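Local structure of plant cysteine oxidase 2 (Arabidopsis thaliana, 7CXZ) at residues A[127-132]-A[163-168]; A[139-144]-A[224-229]. The protein catalyses the iron-dependent oxidation of N-terminal cysteine residues by dioxygen, marking proteins such as the group VII ethylene response factors for proteasomal degradation through the N-end rule pathway. All coordinates share one frame; numbering follows the deposited sequence.

Interaction 1 of 2, residues A[127-132]-A[163-168]; sequences SYDWVP and PADGGN
The carboxylate of D129 grips two consecutive backbone amides, those of G167 and N168, and these are the direct hydrogen bonds between the two segments. N168 N donates to D129 OD1 at 2.9 Å, almost straight at 173° but from above the carboxylate plane. G167 N donates to D129 OD2 at 2.7 Å on the syn side, somewhat out of the carboxylate plane and more bent at 148°. With chi1 -78°, CG of D129 stands beside its own backbone N, and chi2 then turns the oxygens to the loop amides. A leucine here would probably leave the G167 and N168 amides without their acceptor and K147 without one of its carboxylates.

Charge comes next. D165 OD1 lies 3.8 Å from D129 OD2, a like-charge approach that K147, whose NZ forms salt bridges with both oxygens, probably offsets.

The backbones come close at G167. Its CA makes a C-H...O contact with Y128 O at 3.4 Å, and a side chain there would clash with S127 OG, while the backbone angles of G167 by themselves call for glycine.

Waters add indirect links. One joins S127 OG to G166 O; another accepts from W130 NE1 and donates to N168 OD1. N168 ND2 is bonded to the carbonyl of Y162.

In this cupin-family enzyme the loop before strand 169-174, which carries the iron ligand H170, is thus fastened to the end of strand 122-130. The chemistry is consistent with a second-shell arrangement, in which D129 holds the N168 amide and the N168 carbonyl accepts from ND1 of the iron ligand H109.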
ATOM      1  N   SER A 127      -8.009   2.112  -6.865  1.00  8.47           N
ATOM      2  CA  SER A 127      -7.722   3.149  -5.892  1.00  8.74           C
ATOM      3  C   SER A 127      -8.688   4.313  -6.052  1.00 10.34           C
ATOM      4  O   SER A 127      -9.287   4.511  -7.120  1.00 10.04           O
ATOM      5  CB  SER A 127      -6.283   3.645  -6.013  1.00 10.78           C
ATOM      6  OG  SER A 127      -6.096   4.391  -7.223  1.00 10.83           O
ATOM      7  N   TYR A 128      -8.770   5.115  -4.986  1.00  8.73           N
ATOM      8  CA  TYR A 128      -9.748   6.200  -4.872  1.00  8.92           C
ATOM      9  C   TYR A 128      -9.150   7.349  -4.077  1.00  9.08           C
ATOM     10  O   TYR A 128      -8.220   7.158  -3.287  1.00  9.27           O
ATOM     11  CB  TYR A 128     -11.015   5.769  -4.124  1.00 10.20           C
ATOM     12  CG  TYR A 128     -11.705   4.506  -4.562  1.00 10.76           C
ATOM     13  CD1 TYR A 128     -11.332   3.280  -4.041  1.00 11.90           C
ATOM     14  CD2 TYR A 128     -12.791   4.548  -5.442  1.00 11.95           C
ATOM     15  CE1 TYR A 128     -12.013   2.106  -4.394  1.00 13.90           C
ATOM     16  CE2 TYR A 128     -13.472   3.377  -5.797  1.00 13.29           C
ATOM     17  CZ  TYR A 128     -13.071   2.176  -5.276  1.00 17.03           C
ATOM     18  OH  TYR A 128     -13.742   1.001  -5.612  1.00 21.07           O
ATOM     19  N   ASP A 129      -9.748   8.541  -4.233  1.00  9.37           N
ATOM     20  CA  ASP A 129      -9.537   9.645  -3.296  1.00  7.56           C
ATOM     21  C   ASP A 129     -10.879  10.229  -2.875  1.00  9.97           C
ATOM     22  O   ASP A 129     -11.846  10.228  -3.656  1.00 11.39           O
ATOM     23  CB  ASP A 129      -8.651  10.753  -3.906  1.00  9.22           C
ATOM     24  CG  ASP A 129      -7.195  10.365  -3.897  1.00  8.24           C
ATOM     25  OD1 ASP A 129      -6.709  10.101  -2.775  1.00  8.41           O
ATOM     26  OD2 ASP A 129      -6.584  10.291  -4.983  1.00 10.87           O
ATOM     27  N   TRP A 130     -10.939  10.739  -1.646  1.00  9.73           N
ATOM     28  CA  TRP A 130     -12.177  11.360  -1.171  1.00 10.34           C
ATOM     29  C   TRP A 130     -12.530  12.578  -2.005  1.00 10.67           C
ATOM     30  O   TRP A 130     -11.655  13.322  -2.454  1.00 11.95           O
ATOM     31  CB  TRP A 130     -12.069  11.802   0.294  1.00 11.28           C
ATOM     32  CG  TRP A 130     -11.712  10.710   1.218  1.00 10.96           C
ATOM     33  CD1 TRP A 130     -10.615  10.648   2.047  1.00 11.83           C
ATOM     34  CD2 TRP A 130     -12.440   9.495   1.421  1.00 10.11           C
ATOM     35  NE1 TRP A 130     -10.615   9.453   2.740  1.00 11.89           N
ATOM     36  CE2 TRP A 130     -11.726   8.731   2.377  1.00 12.42           C
ATOM     37  CE3 TRP A 130     -13.618   8.973   0.880  1.00 11.09           C
ATOM     38  CZ2 TRP A 130     -12.151   7.471   2.798  1.00 12.28           C
ATOM     39  CZ3 TRP A 130     -14.040   7.712   1.297  1.00 12.43           C
ATOM     40  CH2 TRP A 130     -13.316   6.980   2.245  1.00 12.89           C
ATOM     41  N   VAL A 131     -13.828  12.776  -2.208  1.00 10.28           N
ATOM     42  CA  VAL A 131     -14.350  14.054  -2.673  1.00 10.97           C
ATOM     43  C   VAL A 131     -14.494  14.943  -1.442  1.00 12.90           C
ATOM     44  O   VAL A 131     -15.344  14.677  -0.577  1.00 12.87           O
ATOM     45  CB  VAL A 131     -15.687  13.877  -3.401  1.00  9.68           C
ATOM     46  CG1 VAL A 131     -16.245  15.258  -3.758  1.00 12.40           C
ATOM     47  CG2 VAL A 131     -15.502  13.027  -4.657  1.00 11.65           C
ATOM     48  N   PRO A 132     -13.666  15.978  -1.288  1.00 12.33           N
ATOM     49  CA  PRO A 132     -13.720  16.778  -0.063  1.00 14.94           C
ATOM     50  C   PRO A 132     -15.058  17.479   0.112  1.00 15.14           C
ATOM     51  O   PRO A 132     -15.695  17.908  -0.856  1.00 18.47           O
ATOM     52  CB  PRO A 132     -12.592  17.804  -0.247  1.00 16.44           C
ATOM     53  CG  PRO A 132     -11.768  17.319  -1.380  1.00 19.57           C
ATOM     54  CD  PRO A 132     -12.654  16.460  -2.240  1.00 15.45           C
ATOM     55  N   PRO A 163      -1.183  12.004   0.839  1.00  7.89           N
ATOM     56  CA  PRO A 163      -2.215  11.947   1.885  1.00 10.02           C
ATOM     57  C   PRO A 163      -3.618  12.171   1.360  1.00 10.25           C
ATOM     58  O   PRO A 163      -4.558  11.593   1.922  1.00  9.66           O
ATOM     59  CB  PRO A 163      -1.774  13.041   2.868  1.00  8.95           C
ATOM     60  CG  PRO A 163      -0.255  12.985   2.749  1.00  9.12           C
ATOM     61  CD  PRO A 163      -0.013  12.793   1.257  1.00  8.83           C
ATOM     62  N   ALA A 164      -3.782  12.968   0.286  1.00  8.37           N
ATOM     63  CA  ALA A 164      -5.114  13.250  -0.239  1.00 10.70           C
ATOM     64  C   ALA A 164      -5.116  13.353  -1.756  1.00 12.02           C
ATOM     65  O   ALA A 164      -5.917  14.096  -2.324  1.00 14.67           O
ATOM     66  CB  ALA A 164      -5.681  14.531   0.363  1.00 10.86           C
ATOM     67  N   ASP A 165      -4.240  12.612  -2.430  1.00  9.51           N
ATOM     68  CA  ASP A 165      -4.238  12.567  -3.887  1.00 11.51           C
ATOM     69  C   ASP A 165      -3.472  11.325  -4.316  1.00 11.11           C
ATOM     70  O   ASP A 165      -2.788  10.688  -3.517  1.00  9.85           O
ATOM     71  CB  ASP A 165      -3.605  13.828  -4.490  1.00 12.16           C
ATOM     72  CG  ASP A 165      -4.132  14.145  -5.897  1.00 16.98           C
ATOM     73  OD1 ASP A 165      -4.971  13.416  -6.436  1.00 17.47           O
ATOM     74  OD2 ASP A 165      -3.676  15.132  -6.484  1.00 23.13           O
ATOM     75  N   GLY A 166      -3.577  10.997  -5.602  1.00  8.94           N
ATOM     76  CA  GLY A 166      -2.823   9.862  -6.105  1.00 10.52           C
ATOM     77  C   GLY A 166      -3.348   8.519  -5.670  1.00  9.75           C
ATOM     78  O   GLY A 166      -2.660   7.512  -5.865  1.00 10.89           O
ATOM     79  N   GLY A 167      -4.550   8.476  -5.087  1.00  8.19           N
ATOM     80  CA  GLY A 167      -5.185   7.227  -4.718  1.00  8.20           C
ATOM     81  C   GLY A 167      -4.863   6.836  -3.292  1.00  8.98           C
ATOM     82  O   GLY A 167      -4.254   5.778  -3.052  1.00  9.75           O
ATOM     83  N   ASN A 168      -5.286   7.666  -2.327  1.00  8.96           N
ATOM     84  CA  ASN A 168      -4.986   7.342  -0.945  1.00  9.25           C
ATOM     85  C   ASN A 168      -5.703   6.095  -0.456  1.00  7.20           C
ATOM     86  O   ASN A 168      -5.260   5.512   0.544  1.00  8.98           O
ATOM     87  CB  ASN A 168      -5.321   8.506  -0.011  1.00  7.94           C
ATOM     88  CG  ASN A 168      -4.753   8.280   1.396  1.00  9.29           C
ATOM     89  OD1 ASN A 168      -5.473   7.870   2.311  1.00  9.74           O
ATOM     90  ND2 ASN A 168      -3.463   8.554   1.576  1.00  8.28           N
TER
HETATM   91  O   HOH W   1      -3.521   5.330  -7.441  1.00 21.05           O
HETATM   92  O   HOH W   2      -9.211  13.844  -1.305  1.00 14.09           O
HETATM   93  O   HOH W   3      -7.690   9.033   3.525  1.00 16.22           O

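Interaction 2 of 2, residues A[139-144]-A[224-229]; sequences SDTRLA and WLKERE
L143 lies over the indole of W224 in the tightly packed part of the contact. Its CD1 sits 3.9 Å from the centroid of the six-membered ring, 8° off the normal, a CH-pi contact, while L143 CB approaches W224 CZ3 at 3.5 Å. CG of L143 is anti to the backbone N (chi1 -178°), which brings it toward the indole; the second torsion sets CD1 over the ring. F204 and F207 also meet this indole. On the other face of the sheet A144 CB touches L225 CD1 at 4.1 Å, with Y128 and W130 packed against both residues.

Between these faces runs an antiparallel pairing of strands 141-153 and 222-228 within one sheet of the cupin fold. R142 and L225 form the hydrogen-bonded pair, L225 N reaching R142 O at 2.9 Å and 174°; T141-K226 and L143-W224 flank it as non-hydrogen-bonded pairs.

Toward the start of strand 141-153 the contact turns polar and more open to solvent, with E227 exposed. E227 N donates to D140 O, and the K226 chain bends at chi3 and chi4, bringing NZ back to D140 OD1, a 3.0 Å salt bridge met on the syn side. T141 OG1 donates to the same oxygen at 2.8 Å, from the same face of the carboxylate, and S138 OG bonds to it too. Waters bridge D140 O to L225 O and D140 OD2 to E227 O.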
ATOM      1  N   SER A 139     -22.631   8.559   8.719  1.00 23.52           N
ATOM      2  CA  SER A 139     -21.350   9.026   9.243  1.00 23.93           C
ATOM      3  C   SER A 139     -20.171   8.188   8.753  1.00 18.94           C
ATOM      4  O   SER A 139     -19.048   8.696   8.661  1.00 21.13           O
ATOM      5  CB  SER A 139     -21.384   9.026  10.770  1.00 27.60           C
ATOM      6  OG  SER A 139     -22.669   9.412  11.236  1.00 37.78           O
ATOM      7  N   ASP A 140     -20.390   6.917   8.444  1.00 18.47           N
ATOM      8  CA  ASP A 140     -19.279   6.031   8.117  1.00 19.06           C
ATOM      9  C   ASP A 140     -19.068   5.856   6.622  1.00 21.39           C
ATOM     10  O   ASP A 140     -18.173   5.098   6.214  1.00 16.55           O
ATOM     11  CB  ASP A 140     -19.492   4.668   8.791  1.00 21.82           C
ATOM     12  CG  ASP A 140     -20.714   3.913   8.261  1.00 25.64           C
ATOM     13  OD1 ASP A 140     -21.438   4.401   7.360  1.00 24.86           O
ATOM     14  OD2 ASP A 140     -20.962   2.794   8.767  1.00 29.53           O
ATOM     15  N   THR A 141     -19.856   6.532   5.788  1.00 15.71           N
ATOM     16  CA  THR A 141     -19.811   6.343   4.345  1.00 14.61           C
ATOM     17  C   THR A 141     -19.571   7.675   3.645  1.00 15.21           C
ATOM     18  O   THR A 141     -20.259   8.661   3.923  1.00 15.63           O
ATOM     19  CB  THR A 141     -21.109   5.685   3.849  1.00 19.88           C
ATOM     20  OG1 THR A 141     -21.339   4.485   4.610  1.00 19.38           O
ATOM     21  CG2 THR A 141     -21.057   5.378   2.367  1.00 17.21           C
ATOM     22  N   ARG A 142     -18.635   7.679   2.699  1.00 14.29           N
ATOM     23  CA  ARG A 142     -18.154   8.906   2.079  1.00 13.07           C
ATOM     24  C   ARG A 142     -17.979   8.711   0.583  1.00 11.76           C
ATOM     25  O   ARG A 142     -17.628   7.627   0.104  1.00 11.51           O
ATOM     26  CB  ARG A 142     -16.801   9.339   2.648  1.00 12.41           C
ATOM     27  CG  ARG A 142     -16.737   9.705   4.106  1.00 17.71           C
ATOM     28  CD  ARG A 142     -15.278  10.144   4.455  1.00 20.52           C
ATOM     29  NE  ARG A 142     -14.912  11.407   3.804  1.00 32.07           N
ATOM     30  CZ  ARG A 142     -13.721  12.015   3.885  1.00 31.18           C
ATOM     31  NH1 ARG A 142     -12.734  11.495   4.608  1.00 28.71           N
ATOM     32  NH2 ARG A 142     -13.525  13.173   3.247  1.00 30.31           N
ATOM     33  N   LEU A 143     -18.182   9.796  -0.161  1.00  9.59           N
ATOM     34  CA  LEU A 143     -18.035   9.769  -1.606  1.00  8.57           C
ATOM     35  C   LEU A 143     -16.564   9.834  -1.996  1.00 10.59           C
ATOM     36  O   LEU A 143     -15.803  10.637  -1.444  1.00 11.42           O
ATOM     37  CB  LEU A 143     -18.782  10.955  -2.220  1.00 12.61           C
ATOM     38  CG  LEU A 143     -18.762  11.037  -3.737  1.00 11.69           C
ATOM     39  CD1 LEU A 143     -19.524   9.864  -4.372  1.00 12.66           C
ATOM     40  CD2 LEU A 143     -19.345  12.378  -4.206  1.00 14.40           C
ATOM     41  N   ALA A 144     -16.190   9.022  -2.983  1.00 10.95           N
ATOM     42  CA  ALA A 144     -14.818   8.958  -3.474  1.00 10.51           C
ATOM     43  C   ALA A 144     -14.786   8.933  -4.997  1.00 12.28           C
ATOM     44  O   ALA A 144     -15.727   8.486  -5.653  1.00 12.56           O
ATOM     45  CB  ALA A 144     -14.102   7.714  -2.955  1.00 11.08           C
ATOM     46  N   TRP A 224     -19.034   4.987  -3.372  1.00 12.17           N
ATOM     47  CA  TRP A 224     -19.234   5.251  -1.962  1.00 11.29           C
ATOM     48  C   TRP A 224     -18.427   4.241  -1.163  1.00 12.96           C
ATOM     49  O   TRP A 224     -18.538   3.029  -1.395  1.00 13.29           O
ATOM     50  CB  TRP A 224     -20.708   5.145  -1.586  1.00 13.39           C
ATOM     51  CG  TRP A 224     -21.571   6.166  -2.242  1.00 13.67           C
ATOM     52  CD1 TRP A 224     -22.337   5.991  -3.346  1.00 15.60           C
ATOM     53  CD2 TRP A 224     -21.759   7.534  -1.825  1.00 13.99           C
ATOM     54  NE1 TRP A 224     -23.001   7.162  -3.651  1.00 17.30           N
ATOM     55  CE2 TRP A 224     -22.672   8.120  -2.727  1.00 17.68           C
ATOM     56  CE3 TRP A 224     -21.263   8.304  -0.764  1.00 14.41           C
ATOM     57  CZ2 TRP A 224     -23.085   9.458  -2.616  1.00 14.92           C
ATOM     58  CZ3 TRP A 224     -21.676   9.631  -0.649  1.00 15.19           C
ATOM     59  CH2 TRP A 224     -22.587  10.187  -1.565  1.00 14.73           C
ATOM     60  N   LEU A 225     -17.607   4.725  -0.240  1.00 11.18           N
ATOM     61  CA  LEU A 225     -16.794   3.837   0.589  1.00 11.47           C
ATOM     62  C   LEU A 225     -17.281   3.879   2.025  1.00 12.85           C
ATOM     63  O   LEU A 225     -17.384   4.956   2.617  1.00 11.18           O
ATOM     64  CB  LEU A 225     -15.314   4.220   0.523  1.00 10.29           C
ATOM     65  CG  LEU A 225     -14.451   3.574  -0.561  1.00 15.45           C
ATOM     66  CD1 LEU A 225     -15.025   3.796  -1.951  1.00 13.26           C
ATOM     67  CD2 LEU A 225     -13.004   4.125  -0.463  1.00 11.76           C
ATOM     68  N   LYS A 226     -17.553   2.697   2.593  1.00 13.14           N
ATOM     69  CA  LYS A 226     -18.088   2.561   3.943  1.00 12.59           C
ATOM     70  C   LYS A 226     -17.004   1.983   4.844  1.00 11.87           C
ATOM     71  O   LYS A 226     -16.482   0.914   4.542  1.00 12.76           O
ATOM     72  CB  LYS A 226     -19.322   1.652   3.931  1.00 15.75           C
ATOM     73  CG  LYS A 226     -19.956   1.435   5.278  1.00 17.91           C
ATOM     74  CD  LYS A 226     -21.232   0.569   5.147  1.00 20.72           C
ATOM     75  CE  LYS A 226     -22.477   1.443   4.796  1.00 24.96           C
ATOM     76  NZ  LYS A 226     -22.962   2.170   6.016  1.00 30.93           N
ATOM     77  N   GLU A 227     -16.673   2.690   5.926  1.00 12.39           N
ATOM     78  CA  GLU A 227     -15.714   2.182   6.912  1.00 16.04           C
ATOM     79  C   GLU A 227     -16.161   0.845   7.468  1.00 15.70           C
ATOM     80  O   GLU A 227     -17.336   0.662   7.797  1.00 15.40           O
ATOM     81  CB  GLU A 227     -15.572   3.148   8.083  1.00 19.31           C
ATOM     82  CG  GLU A 227     -14.893   4.420   7.756  1.00 20.41           C
ATOM     83  CD  GLU A 227     -14.606   5.256   8.997  1.00 26.71           C
ATOM     84  OE1 GLU A 227     -14.447   4.690  10.102  1.00 32.58           O
ATOM     85  OE2 GLU A 227     -14.498   6.485   8.850  1.00 33.56           O
ATOM     86  N   ARG A 228     -15.211  -0.075   7.646  1.00 15.96           N
ATOM     87  CA  ARG A 228     -15.548  -1.349   8.275  1.00 18.75           C
ATOM     88  C   ARG A 228     -14.377  -1.843   9.118  1.00 22.97           C
ATOM     89  O   ARG A 228     -13.209  -1.544   8.836  1.00 18.03           O
ATOM     90  CB  ARG A 228     -15.966  -2.398   7.232  1.00 15.81           C
ATOM     91  CG  ARG A 228     -14.907  -2.705   6.182  1.00 15.59           C
ATOM     92  CD  ARG A 228     -14.144  -3.945   6.577  1.00 16.02           C
ATOM     93  NE  ARG A 228     -13.231  -4.401   5.539  1.00 14.51           N
ATOM     94  CZ  ARG A 228     -12.173  -5.148   5.814  1.00 14.87           C
ATOM     95  NH1 ARG A 228     -11.913  -5.499   7.073  1.00 16.97           N
ATOM     96  NH2 ARG A 228     -11.377  -5.533   4.836  1.00 14.65           N
ATOM     97  N   GLU A 229     -14.700  -2.619  10.158  1.00 21.39           N
ATOM     98  CA  GLU A 229     -13.674  -3.038  11.103  1.00 21.30           C
ATOM     99  C   GLU A 229     -12.693  -4.022  10.464  1.00 23.13           C
ATOM    100  O   GLU A 229     -13.065  -4.860   9.638  1.00 19.45           O
ATOM    101  CB  GLU A 229     -14.311  -3.666  12.342  1.00 27.01           C
TER
HETATM  102  O   HOH W   4     -15.992   6.249   4.797  1.00 14.11           O
HETATM  103  O   HOH W   5     -18.354   1.736  10.426  1.00 30.02           O

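Overall arrangement
Both interactions belong to one antiparallel sheet, where strands 122-130, 141-153 and 222-228 run side by side. Interaction 1 ties the first of these to the loop before strand 169-174; interaction 2 pairs the other two. They touch directly: V131 N lies 3.0 Å from L143 O, a probable hydrogen bond, and the W130 indole has a cation-pi contact with R142. Interaction 1 is the more buried and relies on a carboxylate binding loop amides; the side chain of N168 is about 8 Å from the bound iron. Interaction 2, with the L225 side chain about 12 Å from the iron, combines regular strand bonding and apolar packing with a salt bridge at its more exposed end.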